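Local atomic coordinates of uncharacterized protein (Bacteroides ovatus CL02T12C04, PDB entry 6PTM), a protein that probably hydrolyses carrageenan chains from their ends, as a member of glycoside hydrolase family 42 (GH42). Residues E79-Y84 and H532-V537; W87-I92 and F119-I124; K458-D463 and E602-N607. One frame throughout, in Å; residues are numbered along the deposited sequence.

Contact 1: residues E79-Y84 and H532-V537; sequences EIFMGY and HQPRIV
Helix 69-90 meets the first turn of helix 534-549 with Phe81 set against Pro534, their CA atoms 6.3 Å apart, and no hydrogen bond joins the two segments. Phe81 carries the contact. Its CA-CB bond points toward segment 532-537, and one face of its ring lies against the start of the second helix. Pro534 CA sits over the centre of that face as a CH-pi contact, 4.0 Å from the centroid of the Phe81 ring and 10° off the ring normal. Pro534 CG comes against the inner end of the ring, 3.6 Å from Phe81 CG. At the outer end, Val537 CG2 approaches Phe81 CZ obliquely at 4.0 Å. With Val537 chi1 at 167°, CG2 is the methyl that meets the ring. The backbone before Pro534 also joins in, with Gln533 N 3.8 Å from Phe81 CE2. Tyr84 CD2 lies over the opposite face of the Phe81 ring, toward the rim, so both faces have a neighbour, Tyr84 coming in by its edge. An alanine in place of Phe81 would probably open a gap under Pro534 and leave Val537 CG2 without its aromatic neighbour. Gln533 is the N-cap residue of helix 534-549, but its side-chain NE2 hydrogen-bonds to Leu482 O. The join is therefore apolar and depends on close shape fit, tying the N-terminal helices to helix 534-549, within the beta-galactosidase family region that probably holds the catalytic domain.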
loop_
_atom_site.group_PDB
_atom_site.type_symbol
_atom_site.label_atom_id
_atom_site.label_comp_id
_atom_site.label_asym_id
_atom_site.label_seq_id
_atom_site.Cartn_x
_atom_site.Cartn_y
_atom_site.Cartn_z
ATOM N N GLU A 79 -5.210 -7.709 -28.656
ATOM C CA GLU A 79 -6.558 -7.971 -29.245
ATOM C C GLU A 79 -7.562 -7.011 -28.627
ATOM O O GLU A 79 -8.344 -6.451 -29.360
ATOM C CB GLU A 79 -7.005 -9.408 -29.009
ATOM C CG GLU A 79 -6.177 -10.384 -29.792
ATOM C CD GLU A 79 -6.407 -11.806 -29.345
ATOM O OE1 GLU A 79 -6.955 -12.006 -28.273
ATOM O OE2 GLU A 79 -5.965 -12.685 -30.049
ATOM N N ILE A 80 -7.486 -6.783 -27.317
ATOM C CA ILE A 80 -8.456 -5.899 -26.611
ATOM C C ILE A 80 -8.251 -4.456 -27.081
ATOM O O ILE A 80 -9.243 -3.790 -27.385
ATOM C CB ILE A 80 -8.333 -6.039 -25.083
ATOM C CG1 ILE A 80 -8.843 -7.420 -24.630
ATOM C CG2 ILE A 80 -9.069 -4.905 -24.381
ATOM C CD1 ILE A 80 -8.578 -7.724 -23.171
ATOM N N PHE A 81 -7.007 -3.994 -27.131
ATOM C CA PHE A 81 -6.720 -2.560 -27.369
ATOM C C PHE A 81 -6.859 -2.246 -28.853
ATOM O O PHE A 81 -6.928 -1.057 -29.166
ATOM C CB PHE A 81 -5.356 -2.144 -26.829
ATOM C CG PHE A 81 -5.459 -1.679 -25.399
ATOM C CD1 PHE A 81 -5.367 -2.585 -24.351
ATOM C CD2 PHE A 81 -5.700 -0.347 -25.114
ATOM C CE1 PHE A 81 -5.453 -2.140 -23.041
ATOM C CE2 PHE A 81 -5.794 0.094 -23.807
ATOM C CZ PHE A 81 -5.681 -0.805 -22.778
ATOM N N MET A 82 -6.863 -3.246 -29.723
ATOM C CA MET A 82 -7.164 -2.965 -31.147
ATOM C C MET A 82 -8.626 -2.501 -31.176
ATOM O O MET A 82 -8.918 -1.519 -31.870
ATOM C CB MET A 82 -6.954 -4.175 -32.059
ATOM C CG MET A 82 -5.495 -4.502 -32.307
ATOM S SD MET A 82 -4.594 -3.148 -33.121
ATOM C CE MET A 82 -5.214 -3.360 -34.794
ATOM N N GLY A 83 -9.514 -3.179 -30.451
ATOM C CA GLY A 83 -10.928 -2.773 -30.419
ATOM C C GLY A 83 -11.093 -1.430 -29.732
ATOM O O GLY A 83 -11.940 -0.608 -30.185
ATOM N N TYR A 84 -10.298 -1.169 -28.689
ATOM C CA TYR A 84 -10.375 0.131 -27.982
ATOM C C TYR A 84 -9.908 1.250 -28.925
ATOM O O TYR A 84 -10.557 2.315 -28.947
ATOM C CB TYR A 84 -9.574 0.088 -26.682
ATOM C CG TYR A 84 -10.152 -0.791 -25.602
ATOM C CD1 TYR A 84 -11.369 -1.439 -25.738
ATOM C CD2 TYR A 84 -9.484 -0.943 -24.395
ATOM C CE1 TYR A 84 -11.895 -2.221 -24.723
ATOM C CE2 TYR A 84 -9.989 -1.729 -23.370
ATOM C CZ TYR A 84 -11.208 -2.356 -23.518
ATOM O OH TYR A 84 -11.715 -3.113 -22.495
ATOM N N HIS A 532 -5.718 3.809 -21.862
ATOM C CA HIS A 532 -5.097 4.226 -23.144
ATOM C C HIS A 532 -3.678 3.668 -23.318
ATOM O O HIS A 532 -2.935 4.192 -24.202
ATOM C CB HIS A 532 -5.074 5.769 -23.225
ATOM C CG HIS A 532 -6.445 6.356 -23.241
ATOM N ND1 HIS A 532 -6.710 7.654 -22.877
ATOM C CD2 HIS A 532 -7.625 5.824 -23.628
ATOM C CE1 HIS A 532 -8.005 7.887 -23.026
ATOM N NE2 HIS A 532 -8.588 6.778 -23.480
ATOM N N GLN A 533 -3.269 2.661 -22.552
ATOM C CA GLN A 533 -1.825 2.259 -22.513
ATOM C C GLN A 533 -1.682 0.738 -22.541
ATOM O O GLN A 533 -1.495 0.085 -21.502
ATOM C CB GLN A 533 -1.138 2.822 -21.276
ATOM C CG GLN A 533 -1.197 4.330 -21.151
ATOM C CD GLN A 533 -0.810 4.786 -19.765
ATOM O OE1 GLN A 533 -1.183 4.149 -18.764
ATOM N NE2 GLN A 533 -0.067 5.894 -19.706
ATOM N N PRO A 534 -1.696 0.140 -23.752
ATOM C CA PRO A 534 -1.599 -1.319 -23.894
ATOM C C PRO A 534 -0.370 -1.933 -23.203
ATOM O O PRO A 534 -0.517 -2.985 -22.678
ATOM C CB PRO A 534 -1.541 -1.550 -25.411
ATOM C CG PRO A 534 -2.171 -0.298 -25.994
ATOM C CD PRO A 534 -1.787 0.827 -25.049
ATOM N N ARG A 535 0.773 -1.245 -23.206
ATOM C CA ARG A 535 2.025 -1.806 -22.667
ATOM C C ARG A 535 2.018 -1.721 -21.133
ATOM O O ARG A 535 2.576 -2.647 -20.507
ATOM C CB ARG A 535 3.248 -1.175 -23.321
ATOM C CG ARG A 535 3.543 -1.724 -24.710
ATOM C CD ARG A 535 4.953 -1.485 -25.158
ATOM N NE ARG A 535 5.236 -0.085 -25.349
ATOM C CZ ARG A 535 6.441 0.404 -25.621
ATOM N NH1 ARG A 535 6.615 1.708 -25.718
ATOM N NH2 ARG A 535 7.489 -0.392 -25.710
ATOM N N ILE A 536 1.329 -0.750 -20.534
ATOM C CA ILE A 536 1.191 -0.671 -19.045
ATOM C C ILE A 536 0.271 -1.799 -18.552
ATOM O O ILE A 536 0.624 -2.494 -17.594
ATOM C CB ILE A 536 0.693 0.731 -18.623
ATOM C CG1 ILE A 536 1.643 1.832 -19.086
ATOM C CG2 ILE A 536 0.471 0.834 -17.124
ATOM C CD1 ILE A 536 2.990 1.793 -18.408
ATOM N N VAL A 537 -0.898 -1.951 -19.142
ATOM C CA VAL A 537 -1.845 -3.036 -18.756
ATOM C C VAL A 537 -1.102 -4.379 -18.834
ATOM O O VAL A 537 -1.186 -5.195 -17.894
ATOM C CB VAL A 537 -3.099 -2.979 -19.649
ATOM C CG1 VAL A 537 -3.955 -4.224 -19.545
ATOM C CG2 VAL A 537 -3.913 -1.759 -19.290
#

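Contact 2: residues W87-I92 and F119-I124; sequences WDENNI and FERQEI
Arg121 and Glu89 form the salt bridge of this contact. Arg121 NH2 donates to Glu89 OE1 at 2.7 Å, with an N-H...O angle of 149°. The carboxylate oxygen is met nearly along its C-O axis, while the carboxylate and guanidinium planes stand 73° apart. Glu89 reaches across because CG is anti to the backbone N (chi1 -178°) and the chain beyond is extended. Arg121 comes to meet it with a chain extended from CG to NE, and its NH1 makes a second salt bridge, to Asp118. Beside this pair, at the preceding residue of each helix, two acids face each other in a buried place. Asp88 OD2 lies 2.5 Å from Glu120 OE1, and the carboxylates are nearly coplanar. Arg511 NH2 pairs with both Asp88 OD2 and Glu120 OE2, which would offset their charge. Around these polar groups the packing is light: Asp88 and Glu89 rest on Pro117, and Glu120 touches Ala85. Glu120 also leans on His532. The contact pairs the last turn of helix 69-90 with helix 109-139, and helix 92-100 begins directly after the first of these.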
loop_
_atom_site.group_PDB
_atom_site.type_symbol
_atom_site.label_atom_id
_atom_site.label_comp_id
_atom_site.label_asym_id
_atom_site.label_seq_id
_atom_site.Cartn_x
_atom_site.Cartn_y
_atom_site.Cartn_z
ATOM N N TRP A 87 -12.658 1.958 -31.397
ATOM C CA TRP A 87 -13.592 2.865 -30.689
ATOM C C TRP A 87 -13.009 4.274 -30.672
ATOM O O TRP A 87 -13.723 5.201 -31.079
ATOM C CB TRP A 87 -13.918 2.390 -29.281
ATOM C CG TRP A 87 -15.096 3.121 -28.737
ATOM C CD1 TRP A 87 -16.405 2.783 -28.897
ATOM C CD2 TRP A 87 -15.077 4.365 -28.016
ATOM N NE1 TRP A 87 -17.204 3.709 -28.280
ATOM C CE2 TRP A 87 -16.420 4.695 -27.736
ATOM C CE3 TRP A 87 -14.065 5.214 -27.566
ATOM C CZ2 TRP A 87 -16.774 5.839 -27.017
ATOM C CZ3 TRP A 87 -14.406 6.326 -26.831
ATOM C CH2 TRP A 87 -15.748 6.641 -26.576
ATOM N N ASP A 88 -11.738 4.437 -30.325
ATOM C CA ASP A 88 -11.168 5.794 -30.201
ATOM C C ASP A 88 -11.246 6.486 -31.577
ATOM O O ASP A 88 -11.583 7.679 -31.642
ATOM C CB ASP A 88 -9.764 5.782 -29.582
ATOM C CG ASP A 88 -9.702 5.264 -28.145
ATOM O OD1 ASP A 88 -10.683 5.492 -27.409
ATOM O OD2 ASP A 88 -8.662 4.633 -27.761
ATOM N N GLU A 89 -10.890 5.780 -32.634
ATOM C CA GLU A 89 -10.849 6.326 -34.015
ATOM C C GLU A 89 -12.258 6.804 -34.389
ATOM O O GLU A 89 -12.350 7.813 -35.043
ATOM C CB GLU A 89 -10.327 5.246 -34.962
ATOM C CG GLU A 89 -10.192 5.675 -36.406
ATOM C CD GLU A 89 -10.101 4.469 -37.327
ATOM O OE1 GLU A 89 -9.486 3.448 -36.950
ATOM O OE2 GLU A 89 -10.694 4.527 -38.403
ATOM N N ASN A 90 -13.309 6.109 -33.938
ATOM C CA ASN A 90 -14.722 6.392 -34.322
ATOM C C ASN A 90 -15.384 7.375 -33.353
ATOM O O ASN A 90 -16.526 7.772 -33.639
ATOM C CB ASN A 90 -15.577 5.131 -34.391
ATOM C CG ASN A 90 -15.201 4.263 -35.565
ATOM O OD1 ASN A 90 -14.718 4.762 -36.577
ATOM N ND2 ASN A 90 -15.397 2.965 -35.424
ATOM N N ASN A 91 -14.724 7.773 -32.270
ATOM C CA ASN A 91 -15.362 8.608 -31.222
ATOM C C ASN A 91 -14.382 9.703 -30.812
ATOM O O ASN A 91 -14.200 9.881 -29.591
ATOM C CB ASN A 91 -15.834 7.720 -30.067
ATOM C CG ASN A 91 -16.950 6.782 -30.480
ATOM O OD1 ASN A 91 -18.120 7.150 -30.392
ATOM N ND2 ASN A 91 -16.614 5.591 -30.941
ATOM N N ILE A 92 -13.755 10.389 -31.784
ATOM C CA ILE A 92 -12.733 11.444 -31.502
ATOM C C ILE A 92 -13.330 12.450 -30.505
ATOM O O ILE A 92 -12.599 12.912 -29.556
ATOM C CB ILE A 92 -12.240 12.183 -32.770
ATOM C CG1 ILE A 92 -11.676 11.286 -33.885
ATOM C CG2 ILE A 92 -11.234 13.261 -32.364
ATOM C CD1 ILE A 92 -10.720 10.227 -33.435
ATOM N N PHE A 119 -1.397 5.890 -31.433
ATOM C CA PHE A 119 -0.476 5.736 -30.279
ATOM C C PHE A 119 -0.709 4.331 -29.701
ATOM O O PHE A 119 0.243 3.519 -29.549
ATOM C CB PHE A 119 -0.672 6.852 -29.251
ATOM C CG PHE A 119 -0.048 6.513 -27.924
ATOM C CD1 PHE A 119 1.326 6.558 -27.775
ATOM C CD2 PHE A 119 -0.826 6.035 -26.868
ATOM C CE1 PHE A 119 1.921 6.193 -26.565
ATOM C CE2 PHE A 119 -0.238 5.669 -25.667
ATOM C CZ PHE A 119 1.134 5.739 -25.521
ATOM N N GLU A 120 -1.979 3.984 -29.511
ATOM C CA GLU A 120 -2.371 2.660 -29.001
ATOM C C GLU A 120 -1.896 1.581 -29.974
ATOM O O GLU A 120 -1.365 0.575 -29.478
ATOM C CB GLU A 120 -3.863 2.599 -28.727
ATOM C CG GLU A 120 -4.229 3.484 -27.560
ATOM C CD GLU A 120 -5.727 3.632 -27.405
ATOM O OE1 GLU A 120 -6.372 3.977 -28.423
ATOM O OE2 GLU A 120 -6.244 3.400 -26.262
ATOM N N ARG A 121 -2.043 1.781 -31.287
ATOM C CA ARG A 121 -1.599 0.749 -32.249
ATOM C C ARG A 121 -0.066 0.662 -32.216
ATOM O O ARG A 121 0.468 -0.458 -32.325
ATOM C CB ARG A 121 -2.195 1.048 -33.628
ATOM C CG ARG A 121 -3.687 0.795 -33.708
ATOM C CD ARG A 121 -4.324 1.615 -34.830
ATOM N NE ARG A 121 -5.759 1.440 -34.882
ATOM C CZ ARG A 121 -6.614 2.347 -35.328
ATOM N NH1 ARG A 121 -6.184 3.511 -35.756
ATOM N NH2 ARG A 121 -7.906 2.101 -35.288
ATOM N N GLN A 122 0.620 1.792 -32.054
ATOM C CA GLN A 122 2.096 1.791 -32.042
ATOM C C GLN A 122 2.572 1.074 -30.773
ATOM O O GLN A 122 3.590 0.321 -30.858
ATOM C CB GLN A 122 2.667 3.203 -32.171
ATOM C CG GLN A 122 4.183 3.194 -32.289
ATOM C CD GLN A 122 4.685 2.450 -33.510
ATOM O OE1 GLN A 122 4.095 2.480 -34.591
ATOM N NE2 GLN A 122 5.809 1.786 -33.353
ATOM N N GLU A 123 1.890 1.295 -29.639
ATOM C CA GLU A 123 2.207 0.582 -28.376
ATOM C C GLU A 123 2.013 -0.916 -28.614
ATOM O O GLU A 123 2.848 -1.676 -28.169
ATOM C CB GLU A 123 1.348 1.103 -27.231
ATOM C CG GLU A 123 1.751 2.500 -26.830
ATOM C CD GLU A 123 3.114 2.562 -26.187
ATOM O OE1 GLU A 123 3.266 2.002 -25.068
ATOM O OE2 GLU A 123 4.015 3.188 -26.792
ATOM N N ILE A 124 0.953 -1.324 -29.314
ATOM C CA ILE A 124 0.719 -2.767 -29.619
ATOM C C ILE A 124 1.880 -3.303 -30.485
ATOM O O ILE A 124 2.336 -4.410 -30.209
ATOM C CB ILE A 124 -0.650 -2.948 -30.278
ATOM C CG1 ILE A 124 -1.779 -2.631 -29.284
ATOM C CG2 ILE A 124 -0.762 -4.334 -30.890
ATOM C CD1 ILE A 124 -3.157 -2.494 -29.914
#

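Contact 3: residues K458-D463 and E602-N607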
loop_
_atom_site.group_PDB
_atom_site.type_symbol
_atom_site.label_atom_id
_atom_site.label_comp_id
_atom_site.label_asym_id
_atom_site.label_seq_id
_atom_site.Cartn_x
_atom_site.Cartn_y
_atom_site.Cartn_z
ATOM N N LYS A 458 4.194 -3.829 7.835
ATOM C CA LYS A 458 4.777 -5.175 8.006
ATOM C C LYS A 458 5.543 -5.261 9.340
ATOM O O LYS A 458 5.623 -6.377 9.892
ATOM C CB LYS A 458 5.676 -5.537 6.828
ATOM C CG LYS A 458 4.947 -5.719 5.501
ATOM C CD LYS A 458 4.109 -6.998 5.456
ATOM C CE LYS A 458 4.989 -8.170 5.106
ATOM N NZ LYS A 458 4.229 -9.424 5.098
ATOM N N SER A 459 6.041 -4.154 9.891
ATOM C CA SER A 459 6.618 -4.148 11.261
ATOM C C SER A 459 5.515 -4.492 12.265
ATOM O O SER A 459 5.757 -5.302 13.195
ATOM C CB SER A 459 7.294 -2.837 11.565
ATOM O OG SER A 459 8.465 -2.658 10.732
ATOM N N VAL A 460 4.334 -3.913 12.072
ATOM C CA VAL A 460 3.167 -4.119 12.967
ATOM C C VAL A 460 2.667 -5.563 12.848
ATOM O O VAL A 460 2.524 -6.233 13.916
ATOM C CB VAL A 460 2.042 -3.114 12.677
ATOM C CG1 VAL A 460 0.780 -3.479 13.455
ATOM C CG2 VAL A 460 2.479 -1.707 13.019
ATOM N N SER A 461 2.453 -6.038 11.607
ATOM C CA SER A 461 1.866 -7.370 11.292
ATOM C C SER A 461 2.683 -8.077 10.234
ATOM O O SER A 461 2.399 -7.937 9.047
ATOM C CB SER A 461 0.456 -7.230 10.818
ATOM O OG SER A 461 -0.360 -6.718 11.851
ATOM N N PRO A 462 3.748 -8.827 10.593
ATOM C CA PRO A 462 4.561 -9.483 9.563
ATOM C C PRO A 462 3.897 -10.678 8.862
ATOM O O PRO A 462 4.402 -11.039 7.783
ATOM C CB PRO A 462 5.836 -9.922 10.316
ATOM C CG PRO A 462 5.401 -10.003 11.745
ATOM C CD PRO A 462 4.306 -8.971 11.942
ATOM N N ASP A 463 2.803 -11.243 9.401
ATOM C CA ASP A 463 2.324 -12.590 8.978
ATOM C C ASP A 463 0.949 -12.530 8.302
ATOM O O ASP A 463 0.147 -13.487 8.445
ATOM C CB ASP A 463 2.334 -13.551 10.179
ATOM C CG ASP A 463 3.742 -13.735 10.742
ATOM O OD1 ASP A 463 4.722 -13.534 9.983
ATOM O OD2 ASP A 463 3.855 -14.030 11.940
ATOM N N GLU A 602 5.526 0.940 21.125
ATOM C CA GLU A 602 5.131 0.168 22.319
ATOM C C GLU A 602 4.417 -1.141 21.913
ATOM O O GLU A 602 4.753 -2.207 22.447
ATOM C CB GLU A 602 4.234 1.008 23.223
ATOM C CG GLU A 602 3.741 0.206 24.425
ATOM C CD GLU A 602 3.017 1.004 25.496
ATOM O OE1 GLU A 602 2.846 2.245 25.351
ATOM O OE2 GLU A 602 2.596 0.359 26.469
ATOM N N GLY A 603 3.457 -1.076 20.988
ATOM C CA GLY A 603 2.650 -2.244 20.597
ATOM C C GLY A 603 3.482 -3.324 19.931
ATOM O O GLY A 603 3.297 -4.511 20.216
ATOM N N ILE A 604 4.406 -2.944 19.066
ATOM C CA ILE A 604 5.339 -3.905 18.429
ATOM C C ILE A 604 6.222 -4.556 19.505
ATOM O O ILE A 604 6.410 -5.806 19.466
ATOM C CB ILE A 604 6.126 -3.188 17.309
ATOM C CG1 ILE A 604 5.232 -2.926 16.095
ATOM C CG2 ILE A 604 7.370 -3.949 16.906
ATOM C CD1 ILE A 604 5.801 -1.929 15.081
ATOM N N LEU A 605 6.791 -3.775 20.422
ATOM C CA LEU A 605 7.696 -4.362 21.447
ATOM C C LEU A 605 6.864 -5.317 22.303
ATOM O O LEU A 605 7.379 -6.383 22.688
ATOM C CB LEU A 605 8.353 -3.263 22.291
ATOM C CG LEU A 605 9.738 -2.815 21.821
ATOM C CD1 LEU A 605 9.697 -2.326 20.385
ATOM C CD2 LEU A 605 10.235 -1.687 22.679
ATOM N N LYS A 606 5.615 -4.981 22.602
ATOM C CA LYS A 606 4.828 -5.851 23.514
ATOM C C LYS A 606 4.297 -7.088 22.794
ATOM O O LYS A 606 4.076 -8.067 23.472
ATOM C CB LYS A 606 3.687 -5.085 24.168
ATOM C CG LYS A 606 4.219 -4.035 25.119
ATOM C CD LYS A 606 3.166 -3.353 25.937
ATOM C CE LYS A 606 3.634 -3.234 27.371
ATOM N NZ LYS A 606 3.095 -1.995 27.960
ATOM N N ASN A 607 4.063 -7.049 21.490
ATOM C CA ASN A 607 3.288 -8.132 20.829
ATOM C C ASN A 607 4.121 -8.947 19.850
ATOM O O ASN A 607 3.595 -9.953 19.427
ATOM C CB ASN A 607 2.076 -7.548 20.110
ATOM C CG ASN A 607 1.085 -7.030 21.128
ATOM O OD1 ASN A 607 0.388 -7.832 21.749
ATOM N ND2 ASN A 607 1.063 -5.721 21.343
#
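Ile604 packs on Ser459 and Val460, where the last turn of helix 448-460, probably in the (beta/alpha)8 barrel usual for GH42, meets the alpha/beta region built on the five-stranded parallel sheet that includes strand 597-600. Ile604, on the short helix 602-607 that follows this strand, carries the contact. It points toward that last turn. Its chi1 of -73° sets CG1 beside the backbone N, and chi2 of 166° stretches the branch out, with CD1 at its far end. CD1 comes against Ser459 CB at 3.9 Å and, at the same distance, against Val460 CG2. The Val460 and Ile604 side chains cross at about a right angle. Val460 has CG1 anti to its backbone N (chi1 171°), which leaves CG2 as the methyl that meets the isoleucine. Backbone atoms take part as well: Ile604 CG1 lies 3.8 Å from Ser459 O. Ser459 presents its CB to Ile604, while its OG hydrogen-bonds to Asp455 O within the helix and to Phe599 N in strand 597-600. This second bond is a polar tie between the two parts of the fold beside the apolar one. Val460 O is taken by Asn608 ND2, just beyond helix 602-607. Val460 also packs on helix 411-417, and Ile604 on Arg565. At the foot of helix 602-607, Asn607 folds its side chain back on its own helix, and ND2 donates to Gly603 O at 2.8 Å.

How the contacts relate
Contacts 1 and 2 are neighbours, with centres 9 Å apart, and both use helix 69-90. They touch directly. Arg535 NE of contact 1 makes a salt bridge to Glu123 OE1 of contact 2 at 2.9 Å, and Met82 SD packs on Ile124 CD1 at 3.6 Å. Together they tie the N-terminal helices to one another and to helix 534-549. Contact 3 lies on the other side of the chain's centre. Its centre is about 42 Å from that of contact 1 and about 49 Å from that of contact 2. Contacts 1 and 3 each join the beta-galactosidase family region to another part of the chain. The enzyme is apo, with no ligand to mark the active site.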